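Local coordinates for protein NegoA.19184.a (Neisseria gonorrhoeae, PDB 5UEB) that is of unknown function but belongs to the DUF4265 family and appears to join a small barrel-like sheet to a ferredoxin-like alpha/beta unit, at residues 79-84 / 110-115; 50-55 / 141-146; 12-17 / 24-29; 37-42 / 57-62. All coordinates share one frame; numbering follows the deposited sequence.

Contact 1 of 4, residues 79-84 / 110-115; sequences TINIVV and YLSVNF
Tyr110 meets Val83 at one end of an antiparallel ladder, and Phe115 meets Ile80 at the other. The two strands are the central pair of a sheet whose order and beta-alpha-beta-beta-alpha-beta topology are those of a ferredoxin-like fold. Tyr110 holds CG anti to its own N (chi1 -173°), which lays its ring alongside Asn81, with CD2 4.1 Å from Val83 CB and Ile82 O over one face. The amide plane of Asn81 is turned 31° from the ring; the hydroxyl bonds to Leu46 O. Leu111 pairs with Ile82 through two backbone bonds, Leu111 N to Ile82 O at 2.9 Å and Ile82 N to Leu111 O at 2.8 Å, while its side chain turns to the other face, against Ile103 of the next strand. Ser112, in the conformer described, receives a weak, bent bond from Asn81 ND2 to OG (3.1 Å, 125°), and the same OG also bonds to Pro45 O. Val113 repeats the double backbone link with Ile80 and touches Ile82 CD1 with CG2 at 3.9 Å, on the face packed by Ile96 of helix 90-98. At Asn114 a water donates to both Asn114 OD1 and Thr79 OG1; the Thr79 hydroxyl also bonds to Leu51 O. Just past the last bridge, the Phe115 ring carries Val113 CG1 over one face, while Ile80 CG1 comes in the ring plane to its edge, 3.9 Å from CD2.

Contact 2 of 4, residues 50-55 / 141-146; sequences NLALND and EACLGF
With SG anti to the backbone N (chi1 -179°), Cys143 carries its thiol straight out over the peptide link that joins Asn50 to Leu51. The sulfur stands almost squarely above that flat group, SG lying 3.6 Å from both Asn50 C and Leu51 N. Closer to the strand, Cys143 CB rests 3.4 Å from Leu51 O, an oxygen that also bonds to the hydroxyl of Thr79. Asn50 has a left-handed backbone conformation (phi 68°), and its N donates to Ala142 O at 2.9 Å. That bond is nearly straight at the hydrogen, but the donor sits well above the carbonyl plane and not on a lone pair. Beyond the thiol, Ala52 CB makes a looser apolar contact with Cys143 SG at 4.2 Å. Ala52 also starts a type II beta turn closed by Asp55 N to Ala52 O at 3.0 Å. The Asp55 side chain reaches back across this turn, and Ala52 N meets OD2 at 2.8 Å from above the carboxylate plane; the other carboxylate oxygen is bonded to Ser75 N, so both ends of the group are tied. The Asn50 bond and the Cys143 side chain hold the loop against an edge strand of the ferredoxin-like sheet at an irregular point, where Ala142 and Cys143 stand opposite the single Thr79 of the next strand, the mark of a classic beta bulge.

Contact 3 of 4, residues 12-17 / 24-29; sequences KLTVVY and IAEEIL. With EDO (1,2-ethanediol), chain M.
Strands 12-17 and 24-29 run antiparallel as a beta hairpin, their axes 4.5 Å apart at closest approach and 157° between directions, with paired backbone bonds at Leu13-Leu29, Val15-Glu27 and Tyr17-Ala25. On the face of these residues the packing is inward: the side chains of Val15 and Leu29 meet at a slant, Val15 CG2 3.9 Å from Leu29 CD1, while the extended Glu27 side chain carries its carboxylate to the backbone N atoms of Leu46, Phe47 and Ala48. These three peptide N-H groups hold the carboxylate in place. On the reverse face Val16 CG1 fits tightly against Ile24 CD1 (3.5 Å), and Thr14 CG2 lies 3.7 Å from Glu26 OE1; Glu26 OE2 bonds to His7 of the second subunit, a purification-tag residue. Toward the connecting loop, Tyr17 has CG between its backbone N and carbonyl carbon (chi1 65°), which folds the ring back over the partner strand. Ala25 CB sits over one face in a CH-pi contact, 3.9 Å from the centroid and 25° off the normal. Glu27 N approaches the ring edge in plane, near CE1. A water there lies 2.7 Å from Tyr17 OH and donates to Glu26 O at 2.8 Å.

Contact 4 of 4, residues 37-42 / 57-62; sequences GNFLIQ and VAIERE
This short antiparallel junction in the five-stranded sheet rests on one hydrogen-bonded pair, Phe39 with Val57. Phe39 N donates to Val57 O at 2.8 Å, and Val57 N answers to Phe39 O at 2.9 Å. The strands then diverge, their directions 120° apart. Beyond this pair a water bridges the strands: it accepts from Ile59 N at 2.9 Å and donates to Asn38 OD1 at 3.0 Å and, less closely, to Gly37 O. Three groups thus hold it. On the face that carries Phe39 and Val57, Ile59 turns CG2 to Phe39 CB, 3.6 Å away. Its CG1 takes the position between backbone N and carbonyl carbon (chi1 61°), which brings CD1 to 3.8 Å from Gly37 O. Val57 splits its two methyls between neighbours, CG2 against Phe39 CB (3.9 Å) and CG1 against Ile41 CD1 (3.8 Å), the latter side chain crossing it at about a right angle. Leu13 of the first strand packs on Phe39, Val57 and Ile59, while Leu29 meets Ile41. A brief pairing that splays apart around a shared apolar core fits a strongly curved sheet, one consistent with a small beta barrel, since strand 10-18 also bonds to strand 65-73.

Along the chain, contacts 3 and 4 both close before contact 1 opens, and contact 2 spans residues 50 to 146, enclosing contact 1 and crossing contact 4. Contacts 3 and 4, with centres 12 Å apart, share the five-stranded sheet and touch through Leu13 and Phe39; both also reach the second subunit. Contact 1 belongs to the four-stranded sheet, its centre 18 Å from that of contact 3 and 23 Å from that of contact 4, without touching either. Contact 2 bridges the two halves: its loop bonds to Ile41 of contact 4, packs on Val15 of contact 3 and meets Thr79 of contact 1. Strands 78-84 and 137-143 are neighbours, so its loop ties both sheets together.

Contact 1 of 4, residues 79-84 / 110-115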
loop_
_atom_site.group_PDB
_atom_site.type_symbol
_atom_site.label_atom_id
_atom_site.label_comp_id
_atom_site.label_asym_id
_atom_site.label_seq_id
_atom_site.Cartn_x
_atom_site.Cartn_y
_atom_site.Cartn_z
ATOM N N THR B 79 -14.321 3.619 -3.798
ATOM C CA THR B 79 -14.950 3.886 -2.503
ATOM C C THR B 79 -14.820 5.370 -2.183
ATOM O O THR B 79 -13.704 5.896 -2.145
ATOM C CB THR B 79 -14.270 3.077 -1.396
ATOM O OG1 THR B 79 -14.214 1.695 -1.763
ATOM C CG2 THR B 79 -15.032 3.222 -0.058
ATOM N N ILE B 80 -15.954 6.034 -1.944
ATOM C CA ILE B 80 -16.013 7.461 -1.625
ATOM C C ILE B 80 -16.662 7.593 -0.255
ATOM O O ILE B 80 -17.745 7.043 -0.029
ATOM C CB ILE B 80 -16.834 8.237 -2.676
ATOM C CG1 ILE B 80 -16.283 8.017 -4.095
ATOM C CG2 ILE B 80 -16.888 9.725 -2.309
ATOM C CD1 ILE B 80 -14.858 8.494 -4.300
ATOM N N ASN B 81 -16.004 8.316 0.659
ATOM C CA ASN B 81 -16.561 8.621 1.977
ATOM C C ASN B 81 -17.216 9.994 1.900
ATOM O O ASN B 81 -16.627 10.929 1.351
ATOM C CB ASN B 81 -15.481 8.702 3.056
ATOM C CG ASN B 81 -14.564 7.480 3.125
ATOM O OD1 ASN B 81 -13.381 7.623 3.421
ATOM N ND2 ASN B 81 -15.108 6.278 2.906
ATOM N N ILE B 82 -18.422 10.124 2.452
ATOM C CA ILE B 82 -19.162 11.388 2.406
ATOM C C ILE B 82 -19.721 11.660 3.791
ATOM O O ILE B 82 -20.386 10.798 4.374
ATOM C CB ILE B 82 -20.328 11.358 1.397
ATOM C CG1 ILE B 82 -19.862 10.879 0.019
ATOM C CG2 ILE B 82 -21.007 12.744 1.335
ATOM C CD1 ILE B 82 -20.995 10.724 -0.996
ATOM N N VAL B 83 -19.495 12.866 4.301
ATOM C CA VAL B 83 -20.073 13.277 5.575
ATOM C C VAL B 83 -20.843 14.571 5.356
ATOM O O VAL B 83 -20.411 15.434 4.582
ATOM C CB VAL B 83 -18.999 13.412 6.672
ATOM C CG1 VAL B 83 -18.024 14.487 6.334
ATOM C CG2 VAL B 83 -19.645 13.695 8.020
ATOM N N VAL B 84 -22.002 14.696 6.009
ATOM C CA VAL B 84 -22.866 15.857 5.832
ATOM C C VAL B 84 -23.158 16.511 7.177
ATOM O O VAL B 84 -23.016 15.912 8.248
ATOM C CB VAL B 84 -24.180 15.554 5.070
ATOM C CG1 VAL B 84 -23.881 15.140 3.649
ATOM C CG2 VAL B 84 -24.979 14.474 5.788
ATOM N N TYR B 110 -23.185 10.017 7.718
ATOM C CA TYR B 110 -21.987 9.490 7.078
ATOM C C TYR B 110 -22.366 8.334 6.172
ATOM O O TYR B 110 -23.138 7.450 6.567
ATOM C CB TYR B 110 -20.982 8.986 8.122
ATOM C CG TYR B 110 -19.631 8.576 7.561
ATOM C CD1 TYR B 110 -19.409 7.295 7.052
ATOM C CD2 TYR B 110 -18.570 9.470 7.557
ATOM C CE1 TYR B 110 -18.174 6.926 6.554
ATOM C CE2 TYR B 110 -17.330 9.112 7.057
ATOM C CZ TYR B 110 -17.134 7.837 6.564
ATOM O OH TYR B 110 -15.896 7.496 6.072
ATOM N N LEU B 111 -21.808 8.340 4.968
ATOM C CA LEU B 111 -21.987 7.264 4.011
ATOM C C LEU B 111 -20.642 6.912 3.411
ATOM O O LEU B 111 -19.804 7.787 3.181
ATOM C CB LEU B 111 -22.867 7.714 2.819
ATOM C CG LEU B 111 -24.374 7.854 2.989
ATOM C CD1 LEU B 111 -24.990 8.394 1.708
ATOM C CD2 LEU B 111 -24.975 6.503 3.356
ATOM N N SER B 112 -20.440 5.632 3.145
ATOM C CA SER B 112 -19.404 5.206 2.222
ATOM C C SER B 112 -20.098 4.608 1.007
ATOM O O SER B 112 -21.018 3.795 1.154
ATOM C CB SER B 112 -18.458 4.214 2.896
ATOM O OG SER B 112 -17.218 4.158 2.237
ATOM N N VAL B 113 -19.669 5.029 -0.182
ATOM C CA VAL B 113 -20.349 4.738 -1.438
ATOM C C VAL B 113 -19.417 3.951 -2.339
ATOM O O VAL B 113 -18.260 4.340 -2.535
ATOM C CB VAL B 113 -20.792 6.037 -2.133
ATOM C CG1 VAL B 113 -21.536 5.721 -3.427
ATOM C CG2 VAL B 113 -21.642 6.877 -1.179
ATOM N N ASN B 114 -19.930 2.859 -2.901
ATOM C CA ASN B 114 -19.222 2.077 -3.903
ATOM C C ASN B 114 -19.688 2.491 -5.290
ATOM O O ASN B 114 -20.893 2.483 -5.568
ATOM C CB ASN B 114 -19.513 0.584 -3.749
ATOM C CG ASN B 114 -18.737 -0.241 -4.737
ATOM O OD1 ASN B 114 -17.547 -0.489 -4.544
ATOM N ND2 ASN B 114 -19.397 -0.653 -5.827
ATOM N N PHE B 115 -18.735 2.828 -6.159
ATOM C CA PHE B 115 -19.023 3.061 -7.566
ATOM C C PHE B 115 -18.329 2.023 -8.436
ATOM O O PHE B 115 -17.113 1.815 -8.302
ATOM C CB PHE B 115 -18.569 4.466 -8.006
ATOM C CG PHE B 115 -19.398 5.579 -7.439
ATOM C CD1 PHE B 115 -20.686 5.804 -7.901
ATOM C CD2 PHE B 115 -18.893 6.403 -6.445
ATOM C CE1 PHE B 115 -21.456 6.827 -7.379
ATOM C CE2 PHE B 115 -19.662 7.438 -5.921
ATOM C CZ PHE B 115 -20.942 7.654 -6.392
HETATM O O HOH W 1 -16.393 -0.061 -2.063
#

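Contact 2 of 4, residues 50-55 / 141-146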
loop_
_atom_site.group_PDB
_atom_site.type_symbol
_atom_site.label_atom_id
_atom_site.label_comp_id
_atom_site.label_asym_id
_atom_site.label_seq_id
_atom_site.Cartn_x
_atom_site.Cartn_y
_atom_site.Cartn_z
ATOM N N ASN B 50 -7.984 2.691 0.711
ATOM C CA ASN B 50 -7.372 1.893 -0.351
ATOM C C ASN B 50 -8.016 0.525 -0.536
ATOM O O ASN B 50 -7.372 -0.393 -1.052
ATOM C CB ASN B 50 -5.850 1.781 -0.189
ATOM C CG ASN B 50 -5.187 3.135 -0.020
ATOM O OD1 ASN B 50 -4.471 3.377 0.949
ATOM N ND2 ASN B 50 -5.440 4.024 -0.961
ATOM N N LEU B 51 -9.274 0.371 -0.119
ATOM C CA LEU B 51 -10.005 -0.887 -0.234
ATOM C C LEU B 51 -11.416 -0.646 -0.761
ATOM O O LEU B 51 -12.027 0.398 -0.508
ATOM C CB LEU B 51 -10.078 -1.603 1.126
ATOM C CG LEU B 51 -8.753 -2.167 1.622
ATOM C CD1 LEU B 51 -8.910 -2.659 3.065
ATOM C CD2 LEU B 51 -8.316 -3.302 0.719
ATOM N N ALA B 52 -11.935 -1.626 -1.496
ATOM C CA ALA B 52 -13.266 -1.517 -2.071
ATOM C C ALA B 52 -13.989 -2.851 -1.992
ATOM O O ALA B 52 -13.375 -3.920 -1.900
ATOM C CB ALA B 52 -13.216 -1.063 -3.538
ATOM N N LEU B 53 -15.313 -2.754 -2.035
ATOM C CA LEU B 53 -16.178 -3.922 -2.163
ATOM C C LEU B 53 -15.668 -4.840 -3.269
ATOM O O LEU B 53 -15.322 -4.386 -4.367
ATOM C CB LEU B 53 -17.585 -3.428 -2.525
ATOM C CG LEU B 53 -18.671 -4.476 -2.789
ATOM C CD1 LEU B 53 -19.005 -5.214 -1.491
ATOM C CD2 LEU B 53 -19.918 -3.822 -3.382
ATOM N N ASN B 54 -15.619 -6.137 -2.965
ATOM C CA ASN B 54 -15.240 -7.198 -3.891
ATOM C C ASN B 54 -13.755 -7.213 -4.238
ATOM O O ASN B 54 -13.342 -8.005 -5.088
ATOM C CB ASN B 54 -16.163 -7.292 -5.113
ATOM C CG ASN B 54 -17.566 -7.725 -4.727
ATOM O OD1 ASN B 54 -17.735 -8.530 -3.808
ATOM N ND2 ASN B 54 -18.569 -7.201 -5.412
ATOM N N ASP B 55 -12.930 -6.415 -3.554
ATOM C CA ASP B 55 -11.489 -6.630 -3.605
ATOM C C ASP B 55 -11.151 -7.993 -3.001
ATOM O O ASP B 55 -11.834 -8.480 -2.090
ATOM C CB ASP B 55 -10.762 -5.560 -2.777
ATOM C CG ASP B 55 -10.646 -4.211 -3.492
ATOM O OD1 ASP B 55 -11.078 -4.064 -4.662
ATOM O OD2 ASP B 55 -10.102 -3.280 -2.858
ATOM N N GLU B 141 -11.825 10.558 -1.404
ATOM C CA GLU B 141 -11.590 9.443 -2.321
ATOM C C GLU B 141 -10.800 8.375 -1.578
ATOM O O GLU B 141 -9.569 8.340 -1.610
ATOM C CB GLU B 141 -10.879 9.932 -3.578
ATOM C CG GLU B 141 -11.763 10.895 -4.343
ATOM C CD GLU B 141 -11.084 11.569 -5.522
ATOM O OE1 GLU B 141 -11.827 12.105 -6.368
ATOM O OE2 GLU B 141 -9.833 11.578 -5.609
ATOM N N ALA B 142 -11.532 7.499 -0.878
ATOM C CA ALA B 142 -10.881 6.491 -0.050
ATOM C C ALA B 142 -10.139 5.475 -0.904
ATOM O O ALA B 142 -9.037 5.039 -0.544
ATOM C CB ALA B 142 -11.921 5.803 0.832
ATOM N N CYS B 143 -10.724 5.089 -2.040
ATOM C CA CYS B 143 -10.099 4.113 -2.927
ATOM C C CYS B 143 -10.548 4.454 -4.340
ATOM O O CYS B 143 -11.740 4.356 -4.636
ATOM C CB CYS B 143 -10.555 2.702 -2.547
ATOM S SG CYS B 143 -9.842 1.376 -3.535
ATOM N N LEU B 144 -9.612 4.854 -5.203
ATOM C CA LEU B 144 -9.925 5.159 -6.597
ATOM C C LEU B 144 -9.796 3.888 -7.422
ATOM O O LEU B 144 -8.711 3.299 -7.499
ATOM C CB LEU B 144 -8.992 6.235 -7.149
ATOM C CG LEU B 144 -9.263 7.644 -6.630
ATOM C CD1 LEU B 144 -8.288 8.622 -7.252
ATOM C CD2 LEU B 144 -10.702 8.059 -6.930
ATOM N N GLY B 145 -10.893 3.479 -8.047
ATOM C CA GLY B 145 -10.878 2.287 -8.868
ATOM C C GLY B 145 -10.419 2.559 -10.283
ATOM O O GLY B 145 -9.559 3.416 -10.514
ATOM N N PHE B 146 -11.000 1.841 -11.239
ATOM C CA PHE B 146 -10.617 1.976 -12.640
ATOM C C PHE B 146 -11.446 3.055 -13.337
ATOM O O PHE B 146 -12.591 3.320 -12.959
ATOM C CB PHE B 146 -10.771 0.638 -13.370
ATOM C CG PHE B 146 -9.986 -0.492 -12.751
ATOM C CD1 PHE B 146 -8.918 -0.238 -11.899
ATOM C CD2 PHE B 146 -10.314 -1.809 -13.027
ATOM C CE1 PHE B 146 -8.203 -1.277 -11.327
ATOM C CE2 PHE B 146 -9.600 -2.853 -12.461
ATOM C CZ PHE B 146 -8.543 -2.585 -11.610
#

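Contact 3 of 4, residues 12-17 / 24-29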
loop_
_atom_site.group_PDB
_atom_site.type_symbol
_atom_site.label_atom_id
_atom_site.label_comp_id
_atom_site.label_asym_id
_atom_site.label_seq_id
_atom_site.Cartn_x
_atom_site.Cartn_y
_atom_site.Cartn_z
ATOM N N LYS B 12 -14.706 -12.991 8.651
ATOM C CA LYS B 12 -14.486 -11.598 9.009
ATOM C C LYS B 12 -12.991 -11.329 9.031
ATOM O O LYS B 12 -12.188 -12.191 9.420
ATOM C CB LYS B 12 -15.001 -11.298 10.424
ATOM C CG LYS B 12 -16.367 -11.844 10.770
ATOM C CD LYS B 12 -17.449 -11.030 10.131
ATOM C CE LYS B 12 -18.789 -11.321 10.800
ATOM N NZ LYS B 12 -19.897 -10.669 10.058
ATOM N N LEU B 13 -12.630 -10.109 8.639
ATOM C CA LEU B 13 -11.245 -9.669 8.605
ATOM C C LEU B 13 -11.135 -8.340 9.338
ATOM O O LEU B 13 -12.006 -7.481 9.188
ATOM C CB LEU B 13 -10.894 -9.425 7.139
ATOM C CG LEU B 13 -9.444 -9.225 6.789
ATOM C CD1 LEU B 13 -8.704 -10.436 7.272
ATOM C CD2 LEU B 13 -9.372 -9.083 5.295
ATOM N N THR B 14 -10.066 -8.161 10.122
ATOM C CA THR B 14 -9.749 -6.859 10.712
ATOM C C THR B 14 -8.698 -6.147 9.862
ATOM O O THR B 14 -7.658 -6.723 9.544
ATOM C CB THR B 14 -9.240 -7.015 12.145
ATOM O OG1 THR B 14 -10.273 -7.591 12.951
ATOM C CG2 THR B 14 -8.836 -5.652 12.733
ATOM N N VAL B 15 -8.989 -4.905 9.474
ATOM C CA VAL B 15 -8.035 -4.044 8.783
ATOM C C VAL B 15 -7.506 -3.040 9.796
ATOM O O VAL B 15 -8.275 -2.236 10.335
ATOM C CB VAL B 15 -8.693 -3.305 7.606
ATOM C CG1 VAL B 15 -7.653 -2.460 6.855
ATOM C CG2 VAL B 15 -9.354 -4.278 6.663
ATOM N N VAL B 16 -6.203 -3.084 10.065
ATOM C CA VAL B 16 -5.546 -2.079 10.896
ATOM C C VAL B 16 -5.073 -0.958 9.982
ATOM O O VAL B 16 -4.479 -1.214 8.925
ATOM C CB VAL B 16 -4.370 -2.691 11.677
ATOM C CG1 VAL B 16 -3.697 -1.635 12.549
ATOM C CG2 VAL B 16 -4.844 -3.844 12.543
ATOM N N TYR B 17 -5.381 0.284 10.354
ATOM C CA TYR B 17 -5.056 1.422 9.501
ATOM C C TYR B 17 -4.823 2.639 10.386
ATOM O O TYR B 17 -5.130 2.632 11.580
ATOM C CB TYR B 17 -6.174 1.686 8.466
ATOM C CG TYR B 17 -7.486 2.107 9.089
ATOM C CD1 TYR B 17 -8.350 1.175 9.656
ATOM C CD2 TYR B 17 -7.862 3.444 9.117
ATOM C CE1 TYR B 17 -9.533 1.563 10.259
ATOM C CE2 TYR B 17 -9.061 3.848 9.711
ATOM C CZ TYR B 17 -9.893 2.896 10.276
ATOM O OH TYR B 17 -11.066 3.294 10.880
ATOM N N ILE B 24 -3.883 5.057 15.212
ATOM C CA ILE B 24 -4.157 3.685 14.821
ATOM C C ILE B 24 -5.630 3.375 15.053
ATOM O O ILE B 24 -6.248 3.854 16.014
ATOM C CB ILE B 24 -3.217 2.736 15.586
ATOM C CG1 ILE B 24 -3.180 1.367 14.914
ATOM C CG2 ILE B 24 -3.600 2.653 17.054
ATOM C CD1 ILE B 24 -2.204 1.322 13.762
ATOM N N ALA B 25 -6.210 2.599 14.141
ATOM C CA ALA B 25 -7.626 2.264 14.176
ATOM C C ALA B 25 -7.811 0.895 13.539
ATOM O O ALA B 25 -6.915 0.375 12.872
ATOM C CB ALA B 25 -8.470 3.316 13.446
ATOM N N GLU B 26 -8.986 0.305 13.759
ATOM C CA GLU B 26 -9.301 -1.009 13.216
ATOM C C GLU B 26 -10.711 -0.983 12.648
ATOM O O GLU B 26 -11.615 -0.404 13.257
ATOM C CB GLU B 26 -9.219 -2.081 14.313
ATOM C CG GLU B 26 -7.818 -2.268 14.858
ATOM C CD GLU B 26 -7.728 -3.345 15.917
ATOM O OE1 GLU B 26 -8.699 -4.115 16.072
ATOM O OE2 GLU B 26 -6.684 -3.413 16.599
ATOM N N GLU B 27 -10.899 -1.609 11.482
ATOM C CA GLU B 27 -12.229 -1.817 10.915
ATOM C C GLU B 27 -12.385 -3.288 10.554
ATOM O O GLU B 27 -11.514 -3.858 9.892
ATOM C CB GLU B 27 -12.449 -0.968 9.653
ATOM C CG GLU B 27 -13.801 -1.253 9.011
ATOM C CD GLU B 27 -14.180 -0.299 7.898
ATOM O OE1 GLU B 27 -15.284 -0.480 7.366
ATOM O OE2 GLU B 27 -13.400 0.619 7.560
ATOM N N ILE B 28 -13.496 -3.900 10.969
ATOM C CA ILE B 28 -13.791 -5.296 10.640
ATOM C C ILE B 28 -14.682 -5.335 9.409
ATOM O O ILE B 28 -15.687 -4.616 9.340
ATOM C CB ILE B 28 -14.463 -6.022 11.815
ATOM C CG1 ILE B 28 -13.530 -6.016 13.020
ATOM C CG2 ILE B 28 -14.813 -7.471 11.414
ATOM C CD1 ILE B 28 -14.145 -6.618 14.280
ATOM N N LEU B 29 -14.314 -6.167 8.430
ATOM C CA LEU B 29 -15.074 -6.327 7.195
ATOM C C LEU B 29 -15.530 -7.773 7.034
ATOM O O LEU B 29 -14.747 -8.710 7.224
ATOM C CB LEU B 29 -14.227 -5.947 5.976
ATOM C CG LEU B 29 -13.806 -4.479 5.891
ATOM C CD1 LEU B 29 -12.780 -4.310 4.783
ATOM C CD2 LEU B 29 -15.002 -3.586 5.645
HETATM C C1 EDO M . -11.588 -10.474 12.774
HETATM O O1 EDO M . -10.200 -10.135 12.894
HETATM C C2 EDO M . -11.819 -11.812 13.466
HETATM O O2 EDO M . -11.083 -12.827 12.772
HETATM O O HOH W 2 -10.786 -6.777 15.508
HETATM O O HOH W 3 -12.927 1.767 12.136
#

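Contact 4 of 4, residues 37-42 / 57-62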
loop_
_atom_site.group_PDB
_atom_site.type_symbol
_atom_site.label_atom_id
_atom_site.label_comp_id
_atom_site.label_asym_id
_atom_site.label_seq_id
_atom_site.Cartn_x
_atom_site.Cartn_y
_atom_site.Cartn_z
ATOM N N GLY B 37 -7.305 -19.484 -0.274
ATOM C CA GLY B 37 -6.944 -18.978 1.031
ATOM C C GLY B 37 -7.008 -17.475 1.167
ATOM O O GLY B 37 -6.758 -16.958 2.265
ATOM N N ASN B 38 -7.319 -16.755 0.093
ATOM C CA ASN B 38 -7.492 -15.312 0.174
ATOM C C ASN B 38 -8.919 -14.980 0.594
ATOM O O ASN B 38 -9.748 -15.866 0.825
ATOM C CB ASN B 38 -7.123 -14.662 -1.156
ATOM C CG ASN B 38 -5.635 -14.753 -1.439
ATOM O OD1 ASN B 38 -4.817 -14.551 -0.540
ATOM N ND2 ASN B 38 -5.276 -15.090 -2.675
ATOM N N PHE B 39 -9.216 -13.684 0.708
ATOM C CA PHE B 39 -10.446 -13.207 1.339
ATOM C C PHE B 39 -11.142 -12.243 0.387
ATOM O O PHE B 39 -10.548 -11.239 -0.032
ATOM C CB PHE B 39 -10.089 -12.514 2.659
ATOM C CG PHE B 39 -11.266 -12.129 3.524
ATOM C CD1 PHE B 39 -12.051 -11.020 3.225
ATOM C CD2 PHE B 39 -11.531 -12.829 4.695
ATOM C CE1 PHE B 39 -13.104 -10.650 4.062
ATOM C CE2 PHE B 39 -12.588 -12.468 5.530
ATOM C CZ PHE B 39 -13.378 -11.390 5.212
ATOM N N LEU B 40 -12.390 -12.544 0.034
ATOM C CA LEU B 40 -13.201 -11.662 -0.800
ATOM C C LEU B 40 -13.984 -10.714 0.103
ATOM O O LEU B 40 -14.822 -11.162 0.889
ATOM C CB LEU B 40 -14.164 -12.492 -1.652
ATOM C CG LEU B 40 -15.183 -11.742 -2.525
ATOM C CD1 LEU B 40 -14.460 -10.956 -3.605
ATOM C CD2 LEU B 40 -16.193 -12.718 -3.152
ATOM N N ILE B 41 -13.708 -9.410 -0.003
ATOM C CA ILE B 41 -14.389 -8.410 0.815
ATOM C C ILE B 41 -15.800 -8.210 0.283
ATOM O O ILE B 41 -15.989 -7.961 -0.914
ATOM C CB ILE B 41 -13.596 -7.090 0.801
ATOM C CG1 ILE B 41 -12.256 -7.284 1.521
ATOM C CG2 ILE B 41 -14.406 -5.965 1.450
ATOM C CD1 ILE B 41 -11.303 -6.076 1.372
ATOM N N GLN B 42 -16.803 -8.332 1.165
ATOM C CA GLN B 42 -18.201 -8.263 0.749
ATOM C C GLN B 42 -18.977 -7.135 1.424
ATOM O O GLN B 42 -20.213 -7.156 1.449
ATOM C CB GLN B 42 -18.870 -9.623 0.956
ATOM C CG GLN B 42 -18.217 -10.705 0.102
ATOM C CD GLN B 42 -18.932 -12.018 0.213
ATOM O OE1 GLN B 42 -19.149 -12.524 1.314
ATOM N NE2 GLN B 42 -19.316 -12.589 -0.929
ATOM N N VAL B 57 -8.114 -9.954 -1.008
ATOM C CA VAL B 57 -6.972 -9.583 -0.185
ATOM C C VAL B 57 -6.374 -10.826 0.454
ATOM O O VAL B 57 -7.057 -11.836 0.670
ATOM C CB VAL B 57 -7.330 -8.536 0.896
ATOM C CG1 VAL B 57 -7.884 -7.256 0.258
ATOM C CG2 VAL B 57 -8.317 -9.127 1.907
ATOM N N ALA B 58 -5.080 -10.751 0.735
ATOM C CA ALA B 58 -4.370 -11.761 1.502
ATOM C C ALA B 58 -4.473 -11.441 2.985
ATOM O O ALA B 58 -4.567 -10.277 3.386
ATOM C CB ALA B 58 -2.900 -11.807 1.095
ATOM N N ILE B 59 -4.442 -12.491 3.806
ATOM C CA ILE B 59 -4.726 -12.364 5.226
ATOM C C ILE B 59 -3.626 -13.046 6.029
ATOM O O ILE B 59 -2.865 -13.874 5.520
ATOM C CB ILE B 59 -6.101 -12.958 5.576
ATOM C CG1 ILE B 59 -6.119 -14.445 5.240
ATOM C CG2 ILE B 59 -7.197 -12.242 4.787
ATOM C CD1 ILE B 59 -7.478 -15.136 5.517
ATOM N N GLU B 60 -3.544 -12.664 7.308
ATOM C CA GLU B 60 -2.646 -13.278 8.278
ATOM C C GLU B 60 -3.442 -13.597 9.530
ATOM O O GLU B 60 -4.299 -12.813 9.941
ATOM C CB GLU B 60 -1.535 -12.320 8.701
ATOM C CG GLU B 60 -0.461 -12.092 7.678
ATOM C CD GLU B 60 0.757 -11.397 8.276
ATOM O OE1 GLU B 60 0.619 -10.756 9.340
ATOM O OE2 GLU B 60 1.851 -11.500 7.687
ATOM N N ARG B 61 -3.124 -14.728 10.156
ATOM C CA ARG B 61 -3.755 -15.131 11.406
ATOM C C ARG B 61 -2.858 -14.775 12.586
ATOM O O ARG B 61 -1.664 -15.097 12.592
ATOM C CB ARG B 61 -4.038 -16.636 11.411
ATOM C CG ARG B 61 -4.725 -17.142 12.661
ATOM C CD ARG B 61 -5.135 -18.600 12.500
ATOM N NE ARG B 61 -5.815 -19.082 13.697
ATOM C CZ ARG B 61 -5.213 -19.697 14.707
ATOM N NH1 ARG B 61 -3.906 -19.917 14.663
ATOM N NH2 ARG B 61 -5.920 -20.102 15.756
ATOM N N GLU B 62 -3.436 -14.102 13.577
ATOM C CA GLU B 62 -2.737 -13.802 14.817
ATOM C C GLU B 62 -3.755 -13.806 15.948
ATOM O O GLU B 62 -4.865 -13.295 15.777
ATOM C CB GLU B 62 -2.064 -12.426 14.739
ATOM C CG GLU B 62 -1.166 -12.095 15.917
ATOM C CD GLU B 62 -0.575 -10.703 15.813
ATOM O OE1 GLU B 62 -1.322 -9.720 16.011
ATOM O OE2 GLU B 62 0.631 -10.593 15.509
HETATM O O HOH W 4 -4.235 -15.056 2.373
#